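Local structure of 5-ketofructose reductase (Gluconobacter sp., 7COK) at residues E61-N66 / I262-T267; S8-S13 / D37-N42; A148-I153 / E173-A178. The protein reduces 5-ketofructose, probably to fructose with a nicotinamide cofactor, as a member of the shikimate dehydrogenase family. All coordinates share one frame; numbering follows the deposited sequence.

Interaction 1 (E61-N66 / I262-T267); sequences EWVGFN and IWLGRT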
loop_
_atom_site.group_PDB
_atom_site.type_symbol
_atom_site.label_atom_id
_atom_site.label_comp_id
_atom_site.label_asym_id
_atom_site.label_seq_id
_atom_site.Cartn_x
_atom_site.Cartn_y
_atom_site.Cartn_z
ATOM N N GLU A 61 3.673 -1.704 -9.265
ATOM C CA GLU A 61 2.636 -2.429 -10.020
ATOM C C GLU A 61 1.218 -2.257 -9.444
ATOM O O GLU A 61 0.376 -3.157 -9.509
ATOM C CB GLU A 61 3.029 -3.909 -10.229
ATOM C CG GLU A 61 4.405 -3.992 -10.915
ATOM C CD GLU A 61 4.756 -5.320 -11.559
ATOM O OE1 GLU A 61 3.958 -6.276 -11.497
ATOM O OE2 GLU A 61 5.862 -5.382 -12.154
ATOM N N TRP A 62 0.944 -1.080 -8.892
ATOM C CA TRP A 62 -0.436 -0.675 -8.660
ATOM C C TRP A 62 -1.261 -0.690 -9.949
ATOM O O TRP A 62 -0.704 -0.559 -11.054
ATOM C CB TRP A 62 -0.465 0.731 -8.082
ATOM C CG TRP A 62 0.171 0.935 -6.703
ATOM C CD1 TRP A 62 1.173 0.198 -6.115
ATOM C CD2 TRP A 62 -0.114 2.006 -5.807
ATOM N NE1 TRP A 62 1.491 0.717 -4.881
ATOM C CE2 TRP A 62 0.744 1.841 -4.672
ATOM C CE3 TRP A 62 -1.017 3.093 -5.833
ATOM C CZ2 TRP A 62 0.731 2.728 -3.569
ATOM C CZ3 TRP A 62 -1.036 3.977 -4.733
ATOM C CH2 TRP A 62 -0.157 3.785 -3.614
ATOM N N VAL A 63 -2.573 -0.806 -9.815
ATOM C CA VAL A 63 -3.455 -0.772 -10.983
ATOM C C VAL A 63 -4.139 0.570 -11.168
ATOM O O VAL A 63 -4.753 0.838 -12.207
ATOM C CB VAL A 63 -4.485 -1.928 -11.003
ATOM C CG1 VAL A 63 -3.759 -3.274 -10.938
ATOM C CG2 VAL A 63 -5.458 -1.782 -9.857
ATOM N N GLY A 64 -4.036 1.420 -10.154
ATOM C CA GLY A 64 -4.647 2.734 -10.200
ATOM C C GLY A 64 -4.399 3.519 -8.947
ATOM O O GLY A 64 -3.983 2.965 -7.935
ATOM N N PHE A 65 -4.656 4.823 -9.037
ATOM C CA PHE A 65 -4.621 5.679 -7.860
ATOM C C PHE A 65 -5.455 6.924 -8.086
ATOM O O PHE A 65 -5.673 7.300 -9.220
ATOM C CB PHE A 65 -3.177 6.058 -7.478
ATOM C CG PHE A 65 -2.400 6.766 -8.563
ATOM C CD1 PHE A 65 -2.421 8.171 -8.668
ATOM C CD2 PHE A 65 -1.615 6.030 -9.459
ATOM C CE1 PHE A 65 -1.671 8.821 -9.667
ATOM C CE2 PHE A 65 -0.844 6.684 -10.441
ATOM C CZ PHE A 65 -0.883 8.072 -10.550
ATOM N N ASN A 66 -5.937 7.519 -6.993
ATOM C CA ASN A 66 -6.522 8.865 -7.000
ATOM C C ASN A 66 -5.515 9.928 -6.704
ATOM O O ASN A 66 -4.501 9.676 -6.039
ATOM C CB ASN A 66 -7.624 8.949 -5.942
ATOM C CG ASN A 66 -8.794 8.052 -6.260
ATOM O OD1 ASN A 66 -9.205 7.249 -5.423
ATOM N ND2 ASN A 66 -9.295 8.131 -7.492
ATOM N N ILE A 262 -13.050 1.636 -13.399
ATOM C CA ILE A 262 -11.923 2.017 -14.276
ATOM C C ILE A 262 -10.690 1.185 -13.946
ATOM O O ILE A 262 -10.010 0.704 -14.843
ATOM C CB ILE A 262 -11.640 3.540 -14.204
ATOM C CG1 ILE A 262 -12.783 4.317 -14.891
ATOM C CG2 ILE A 262 -10.299 3.907 -14.856
ATOM C CD1 ILE A 262 -12.800 5.816 -14.624
ATOM N N TRP A 263 -10.396 1.035 -12.664
ATOM C CA TRP A 263 -9.183 0.334 -12.233
ATOM C C TRP A 263 -9.194 -1.172 -12.416
ATOM O O TRP A 263 -8.167 -1.778 -12.798
ATOM C CB TRP A 263 -8.923 0.608 -10.754
ATOM C CG TRP A 263 -8.606 2.029 -10.430
ATOM C CD1 TRP A 263 -8.118 2.991 -11.274
ATOM C CD2 TRP A 263 -8.652 2.614 -9.139
ATOM N NE1 TRP A 263 -7.923 4.161 -10.583
ATOM C CE2 TRP A 263 -8.226 3.952 -9.265
ATOM C CE3 TRP A 263 -9.053 2.147 -7.882
ATOM C CZ2 TRP A 263 -8.177 4.831 -8.171
ATOM C CZ3 TRP A 263 -9.001 2.998 -6.802
ATOM C CH2 TRP A 263 -8.566 4.340 -6.951
ATOM N N LEU A 264 -10.335 -1.789 -12.106
ATOM C CA LEU A 264 -10.363 -3.241 -11.889
ATOM C C LEU A 264 -11.457 -3.978 -12.613
ATOM O O LEU A 264 -11.536 -5.209 -12.521
ATOM C CB LEU A 264 -10.487 -3.547 -10.395
ATOM C CG LEU A 264 -9.192 -3.381 -9.617
ATOM C CD1 LEU A 264 -9.505 -3.411 -8.137
ATOM C CD2 LEU A 264 -8.189 -4.457 -10.016
ATOM N N GLY A 265 -12.325 -3.253 -13.310
ATOM C CA GLY A 265 -13.439 -3.873 -14.024
ATOM C C GLY A 265 -14.479 -4.545 -13.140
ATOM O O GLY A 265 -15.145 -5.464 -13.596
ATOM N N ARG A 266 -14.580 -4.113 -11.881
ATOM C CA ARG A 266 -15.589 -4.589 -10.930
ATOM C C ARG A 266 -16.454 -3.424 -10.491
ATOM O O ARG A 266 -15.934 -2.299 -10.323
ATOM C CB ARG A 266 -14.959 -5.212 -9.677
ATOM C CG ARG A 266 -14.742 -6.698 -9.726
ATOM C CD ARG A 266 -13.269 -6.940 -9.927
ATOM N NE ARG A 266 -13.005 -8.341 -10.221
ATOM C CZ ARG A 266 -12.027 -8.768 -11.000
ATOM N NH1 ARG A 266 -11.204 -7.906 -11.611
ATOM N NH2 ARG A 266 -11.894 -10.077 -11.178
ATOM N N THR A 267 -17.747 -3.692 -10.297
ATOM C CA THR A 267 -18.701 -2.713 -9.769
ATOM C C THR A 267 -18.918 -3.056 -8.295
ATOM O O THR A 267 -19.545 -4.088 -7.973
ATOM C CB THR A 267 -20.021 -2.757 -10.565
ATOM O OG1 THR A 267 -19.754 -2.372 -11.921
ATOM C CG2 THR A 267 -21.096 -1.835 -9.966
HETATM O O HOH W 1 -6.033 -0.754 -14.312
#

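Interaction 2 (S8-S13 / D37-N42); sequences SILTGS and DARYIN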
loop_
_atom_site.group_PDB
_atom_site.type_symbol
_atom_site.label_atom_id
_atom_site.label_comp_id
_atom_site.label_asym_id
_atom_site.label_seq_id
_atom_site.Cartn_x
_atom_site.Cartn_y
_atom_site.Cartn_z
ATOM N N SER A 8 -1.794 -8.775 -2.783
ATOM C CA SER A 8 -3.048 -8.035 -3.000
ATOM C C SER A 8 -2.920 -7.076 -4.171
ATOM O O SER A 8 -1.840 -6.554 -4.426
ATOM C CB SER A 8 -3.416 -7.232 -1.750
ATOM O OG SER A 8 -3.413 -8.035 -0.579
ATOM N N ILE A 9 -4.025 -6.824 -4.859
ATOM C CA ILE A 9 -4.104 -5.792 -5.896
ATOM C C ILE A 9 -3.945 -4.458 -5.163
ATOM O O ILE A 9 -4.559 -4.250 -4.099
ATOM C CB ILE A 9 -5.463 -5.842 -6.646
ATOM C CG1 ILE A 9 -5.656 -7.171 -7.414
ATOM C CG2 ILE A 9 -5.628 -4.601 -7.530
ATOM C CD1 ILE A 9 -7.083 -7.508 -7.822
ATOM N N LEU A 10 -3.104 -3.565 -5.702
ATOM C CA LEU A 10 -2.814 -2.302 -5.031
ATOM C C LEU A 10 -3.402 -1.139 -5.796
ATOM O O LEU A 10 -3.253 -1.036 -7.015
ATOM C CB LEU A 10 -1.304 -2.103 -4.862
ATOM C CG LEU A 10 -0.623 -3.202 -4.020
ATOM C CD1 LEU A 10 0.884 -3.010 -4.047
ATOM C CD2 LEU A 10 -1.173 -3.214 -2.586
ATOM N N THR A 11 -4.097 -0.290 -5.049
ATOM C CA THR A 11 -4.638 0.983 -5.482
ATOM C C THR A 11 -4.356 1.956 -4.332
ATOM O O THR A 11 -3.881 1.533 -3.263
ATOM C CB THR A 11 -6.173 0.900 -5.733
ATOM O OG1 THR A 11 -6.867 0.545 -4.521
ATOM C CG2 THR A 11 -6.520 -0.101 -6.825
ATOM N N GLY A 12 -4.619 3.254 -4.524
ATOM C CA GLY A 12 -4.515 4.173 -3.402
ATOM C C GLY A 12 -4.693 5.603 -3.830
ATOM O O GLY A 12 -5.349 5.865 -4.842
ATOM N N SER A 13 -4.070 6.508 -3.074
ATOM C CA SER A 13 -4.270 7.943 -3.257
ATOM C C SER A 13 -3.029 8.745 -2.925
ATOM O O SER A 13 -2.274 8.380 -2.027
ATOM C CB SER A 13 -5.429 8.398 -2.363
ATOM O OG SER A 13 -5.569 9.813 -2.308
ATOM N N ASP A 37 -9.339 -9.348 -3.113
ATOM C CA ASP A 37 -8.084 -9.143 -2.406
ATOM C C ASP A 37 -7.384 -7.918 -3.001
ATOM O O ASP A 37 -6.473 -8.016 -3.822
ATOM C CB ASP A 37 -7.197 -10.378 -2.425
ATOM C CG ASP A 37 -5.872 -10.149 -1.712
ATOM O OD1 ASP A 37 -5.789 -9.201 -0.884
ATOM O OD2 ASP A 37 -4.909 -10.906 -1.982
ATOM N N ALA A 38 -7.865 -6.763 -2.574
ATOM C CA ALA A 38 -7.387 -5.470 -3.072
ATOM C C ALA A 38 -7.259 -4.548 -1.874
ATOM O O ALA A 38 -7.958 -4.713 -0.868
ATOM C CB ALA A 38 -8.340 -4.888 -4.125
ATOM N N ARG A 39 -6.339 -3.583 -1.978
ATOM C CA ARG A 39 -6.080 -2.623 -0.913
ATOM C C ARG A 39 -6.054 -1.231 -1.510
ATOM O O ARG A 39 -5.701 -1.053 -2.656
ATOM C CB ARG A 39 -4.732 -2.924 -0.276
ATOM C CG ARG A 39 -4.617 -4.334 0.295
ATOM C CD ARG A 39 -3.285 -4.550 0.971
ATOM N NE ARG A 39 -3.319 -3.918 2.284
ATOM C CZ ARG A 39 -2.370 -4.026 3.200
ATOM N NH1 ARG A 39 -1.272 -4.734 2.961
ATOM N NH2 ARG A 39 -2.533 -3.409 4.352
ATOM N N TYR A 40 -6.396 -0.244 -0.684
ATOM C CA TYR A 40 -6.319 1.163 -1.041
ATOM C C TYR A 40 -5.356 1.801 -0.067
ATOM O O TYR A 40 -5.627 1.862 1.143
ATOM C CB TYR A 40 -7.698 1.777 -0.897
ATOM C CG TYR A 40 -7.828 3.197 -1.443
ATOM C CD1 TYR A 40 -7.445 4.301 -0.673
ATOM C CD2 TYR A 40 -8.362 3.432 -2.702
ATOM C CE1 TYR A 40 -7.600 5.600 -1.154
ATOM C CE2 TYR A 40 -8.507 4.729 -3.183
ATOM C CZ TYR A 40 -8.136 5.802 -2.392
ATOM O OH TYR A 40 -8.296 7.106 -2.874
ATOM N N ILE A 41 -4.248 2.325 -0.601
ATOM C CA ILE A 41 -3.182 2.901 0.193
ATOM C C ILE A 41 -3.236 4.438 0.159
ATOM O O ILE A 41 -2.916 5.059 -0.860
ATOM C CB ILE A 41 -1.786 2.377 -0.273
ATOM C CG1 ILE A 41 -1.759 0.826 -0.419
ATOM C CG2 ILE A 41 -0.688 2.896 0.636
ATOM C CD1 ILE A 41 -2.260 0.016 0.759
ATOM N N ASN A 42 -3.630 5.033 1.288
ATOM C CA ASN A 42 -3.797 6.481 1.411
ATOM C C ASN A 42 -2.466 7.120 1.801
ATOM O O ASN A 42 -1.991 6.980 2.941
ATOM C CB ASN A 42 -4.859 6.751 2.483
ATOM C CG ASN A 42 -5.231 8.225 2.598
ATOM O OD1 ASN A 42 -5.179 8.958 1.628
ATOM N ND2 ASN A 42 -5.657 8.642 3.793
HETATM O O HOH W 2 -3.819 10.485 -0.270
#

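Interaction 3 (A148-I153 / E173-A178); sequences AAHITI and EATGEA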
loop_
_atom_site.group_PDB
_atom_site.type_symbol
_atom_site.label_atom_id
_atom_site.label_comp_id
_atom_site.label_asym_id
_atom_site.label_seq_id
_atom_site.Cartn_x
_atom_site.Cartn_y
_atom_site.Cartn_z
ATOM N N ALA A 148 -26.671 18.019 -22.028
ATOM C CA ALA A 148 -27.499 19.099 -21.469
ATOM C C ALA A 148 -27.616 20.275 -22.443
ATOM O O ALA A 148 -26.677 20.574 -23.185
ATOM C CB ALA A 148 -26.982 19.556 -20.112
ATOM N N ALA A 149 -28.774 20.917 -22.451
ATOM C CA ALA A 149 -29.007 22.020 -23.401
ATOM C C ALA A 149 -28.418 23.355 -22.934
ATOM O O ALA A 149 -27.842 24.116 -23.737
ATOM C CB ALA A 149 -30.493 22.159 -23.703
ATOM N N HIS A 150 -28.549 23.628 -21.641
ATOM C CA HIS A 150 -28.279 24.947 -21.103
ATOM C C HIS A 150 -27.827 24.853 -19.662
ATOM O O HIS A 150 -28.467 24.177 -18.850
ATOM C CB HIS A 150 -29.536 25.828 -21.203
ATOM C CG HIS A 150 -29.261 27.277 -20.979
ATOM N ND1 HIS A 150 -29.158 27.823 -19.721
ATOM C CD2 HIS A 150 -29.027 28.288 -21.852
ATOM C CE1 HIS A 150 -28.871 29.109 -19.823
ATOM N NE2 HIS A 150 -28.800 29.419 -21.106
ATOM N N ILE A 151 -26.709 25.516 -19.368
ATOM C CA ILE A 151 -26.123 25.462 -18.033
ATOM C C ILE A 151 -25.854 26.876 -17.569
ATOM O O ILE A 151 -25.103 27.614 -18.214
ATOM C CB ILE A 151 -24.836 24.599 -17.966
ATOM C CG1 ILE A 151 -25.121 23.161 -18.414
ATOM C CG2 ILE A 151 -24.277 24.566 -16.534
ATOM C CD1 ILE A 151 -23.894 22.362 -18.822
ATOM N N THR A 152 -26.449 27.219 -16.438
ATOM C CA THR A 152 -26.301 28.546 -15.823
ATOM C C THR A 152 -25.444 28.340 -14.584
ATOM O O THR A 152 -25.770 27.482 -13.754
ATOM C CB THR A 152 -27.660 29.186 -15.433
ATOM O OG1 THR A 152 -28.474 29.367 -16.594
ATOM C CG2 THR A 152 -27.447 30.572 -14.783
ATOM N N ILE A 153 -24.348 29.093 -14.473
ATOM C CA ILE A 153 -23.453 29.005 -13.324
ATOM C C ILE A 153 -23.612 30.299 -12.537
ATOM O O ILE A 153 -23.524 31.380 -13.114
ATOM C CB ILE A 153 -21.977 28.760 -13.728
ATOM C CG1 ILE A 153 -21.863 27.506 -14.608
ATOM C CG2 ILE A 153 -21.126 28.562 -12.489
ATOM C CD1 ILE A 153 -21.950 27.762 -16.100
ATOM N N GLU A 173 -21.409 21.319 -27.004
ATOM C CA GLU A 173 -22.630 21.648 -27.745
ATOM C C GLU A 173 -23.654 22.403 -26.900
ATOM O O GLU A 173 -24.598 22.981 -27.433
ATOM C CB GLU A 173 -23.255 20.385 -28.357
ATOM C CG GLU A 173 -22.313 19.557 -29.230
ATOM C CD GLU A 173 -21.405 20.383 -30.130
ATOM O OE1 GLU A 173 -20.175 20.367 -29.897
ATOM O OE2 GLU A 173 -21.909 21.046 -31.062
ATOM N N ALA A 174 -23.438 22.391 -25.585
ATOM C CA ALA A 174 -24.313 23.040 -24.617
ATOM C C ALA A 174 -24.086 24.541 -24.604
ATOM O O ALA A 174 -22.993 25.018 -24.928
ATOM C CB ALA A 174 -24.078 22.459 -23.223
ATOM N N THR A 175 -25.136 25.270 -24.251
ATOM C CA THR A 175 -25.039 26.709 -24.002
ATOM C C THR A 175 -24.721 26.950 -22.533
ATOM O O THR A 175 -25.383 26.401 -21.657
ATOM C CB THR A 175 -26.339 27.429 -24.408
ATOM O OG1 THR A 175 -26.567 27.200 -25.809
ATOM C CG2 THR A 175 -26.238 28.933 -24.148
ATOM N N GLY A 176 -23.689 27.746 -22.281
ATOM C CA GLY A 176 -23.324 28.166 -20.927
ATOM C C GLY A 176 -23.601 29.630 -20.692
ATOM O O GLY A 176 -23.396 30.452 -21.584
ATOM N N GLU A 177 -24.055 29.954 -19.483
ATOM C CA GLU A 177 -24.421 31.315 -19.082
ATOM C C GLU A 177 -23.956 31.530 -17.652
ATOM O O GLU A 177 -24.083 30.629 -16.808
ATOM C CB GLU A 177 -25.939 31.470 -19.124
ATOM C CG GLU A 177 -26.445 32.894 -18.899
ATOM C CD GLU A 177 -27.941 32.959 -18.659
ATOM O OE1 GLU A 177 -28.416 33.974 -18.122
ATOM O OE2 GLU A 177 -28.661 32.007 -19.014
ATOM N N ALA A 178 -23.415 32.714 -17.374
ATOM C CA ALA A 178 -23.021 33.103 -16.021
ATOM C C ALA A 178 -23.942 34.162 -15.445
ATOM O O ALA A 178 -24.395 35.062 -16.153
ATOM C CB ALA A 178 -21.594 33.629 -16.019
#

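Interaction 1 (E61-N66 / I262-T267)
Trp263 lays its indole against the backbone of Gly64-Asn66, and this is where the contact is tight. Gly64 CA stands 3.7 Å from the centroid of the five-membered ring of Trp263, 15° off the ring normal, a CH-pi contact over one face. With no side chain on Gly64, the ring can close on the strand backbone itself. Further along the indole, Trp263 CZ2 comes to 3.4 Å from Phe65 C. At the far rim Asn66 OD1 meets Trp263 CH2 at 3.3 Å from the edge, near the ring plane, and the amide is turned 42° from the indole. With CG anti to the carbonyl carbon (chi1 -65°), the indole swings onto the strand backbone, its five-membered ring at Gly64 and its six-membered ring at Phe65 and Asn66. Asn66 is held from beyond the contact: its OD1 bonds to the hydroxyl of Tyr40 and its ND2 to Asn93 O. Trp263 NE1 has a weak hydrogen bond to Val95 O, on the next strand.

Toward Val63 the fit is looser. Val63 CG2 touches Leu264 CD2 at 3.8 Å, the two side chains crossing at about a right angle. At the backbone here a water lies 2.9 Å from Val63 O and 2.8 Å from Trp263 O, between the two carbonyls. Past Leu264, exposed Gly265, with positive phi, is the first residue to depart from helical backbone angles, and Arg266 turns back to donate from NH1 to Leu264 O.

The contact sets the last turn of helix 248-264 against the sheet of the substrate-binding domain. No direct hydrogen bond joins 61-66 to 262-267, so the attachment rests mainly on packing round the indole, with one water between the backbones, while Asn66 and Trp263 NE1 find polar partners beyond the two segments.

Interaction 2 (S8-S13 / D37-N42)
Strands 9-13 and 38-42 run parallel, their axes 4.0 Å apart at closest and inclined by 28°. Residues pair from Ile9 with Ala38 to Ser13 with Asn42, and backbone bonds alternate between the strands: Ile9 N to Asp37 O, Arg39 N to Ile9 O at 2.8 Å, later Ile41 N to Thr11 O and Ser13 N to Ile41 O. Arg39 O takes two bonds from one residue, Thr11 N and Thr11 OG1, the hydroxyl at 2.7 Å. That hydroxyl sits between backbone N and carbonyl carbon (chi1 61°), turned to the neighbouring strand; Tyr31 is its other partner. The strands belong to a beta-alpha-beta unit of the substrate-binding domain, connected by helix 23-34. On the face with Thr11 and Ser13, the Tyr40 ring lies flat over Gly12, whose CA is 3.8 Å from the ring centroid, almost on the normal; the hydroxyl reaches on to Asn66. At the start Ser8 OG donates to Asp37 OD1 at 2.7 Å, on the syn side, tilted from the carboxylate plane. At the other end a water links Ser13 OG to Asn42 OD1. On the opposite face Arg39 CG packs on Ser8 CB, and its guanidinium forms a salt bridge with Glu28 of the second subunit.

Interaction 3 (A148-I153 / E173-A178)
Ile151 N donates to Thr175 O at 2.8 Å, and two residues on Ile153 N does the same to Glu177 O, also at 2.8 Å. Between them Glu177 N returns a bond to Ile151 O at 2.9 Å, and Thr175 N to Ala149 O, nearly straight at the hydrogen (172°), starts the series. The result is a regular parallel pair.

On the face carrying His150, Thr152, Thr175 and Glu177 the side chains gather around the imidazole. Glu177 OE2 comes to the ring edge, in its plane, 3.0 Å from His150 CE1; the carboxylate is turned 77° from the ring. As modelled, OE2 faces CE1; NE2 is poorly angled and makes no hydrogen bond with it. The negative charge nearby might still favour a protonated imidazole. Glu177 reaches the ring with CG anti to the backbone N (chi1 -173°) and an extended chain, running alongside Thr152, while its OE1 bonds to Gln179. Thr175 O lies over one imidazole face, toward the rim, and Thr175 CG2 packs against His150 CD2 at 3.7 Å.

The face with Ile151, Ile153 and Ala178 carries no polar side chain; Ile153 CD1 rests 3.6 Å from the backbone Glu177 O. Before the strands begin, Ala174 CB lies 3.2 Å from Ala148 O and 4.4 Å from Ile151 CD1.

Here the pair meets helices: 158-171, which connects the two strands as a beta-alpha-beta unit, packs on Ile153, Ala174 and Ala178, and 134-145 on Ile151 and Ala174. Strand 126-130 flanks 150-155 on its other side, and 175-180 is an outermost strand of the Rossmann-type sheet.

How the interactions relate
Interactions 1 and 2 adjoin, their centres about 9 Å apart, in one mixed sheet: strands 64-67 and 9-15 are neighbours, with Asn66 N 2.8 Å from Gly12 O, probably a hydrogen bond. Both also touch the second subunit. Interaction 3 lies on the opposite side of the chain's centre, about 33 Å from interaction 1 and about 38 Å from interaction 2 between centres, in the separate parallel sheet of the Rossmann-type domain. Along the chain interaction 2 closes first; interaction 1 then spans a long loop in which interaction 3 is nested. Helix 248-264 thus brings the chain back from the probable nucleotide-binding domain to the substrate-binding domain and the dimer side.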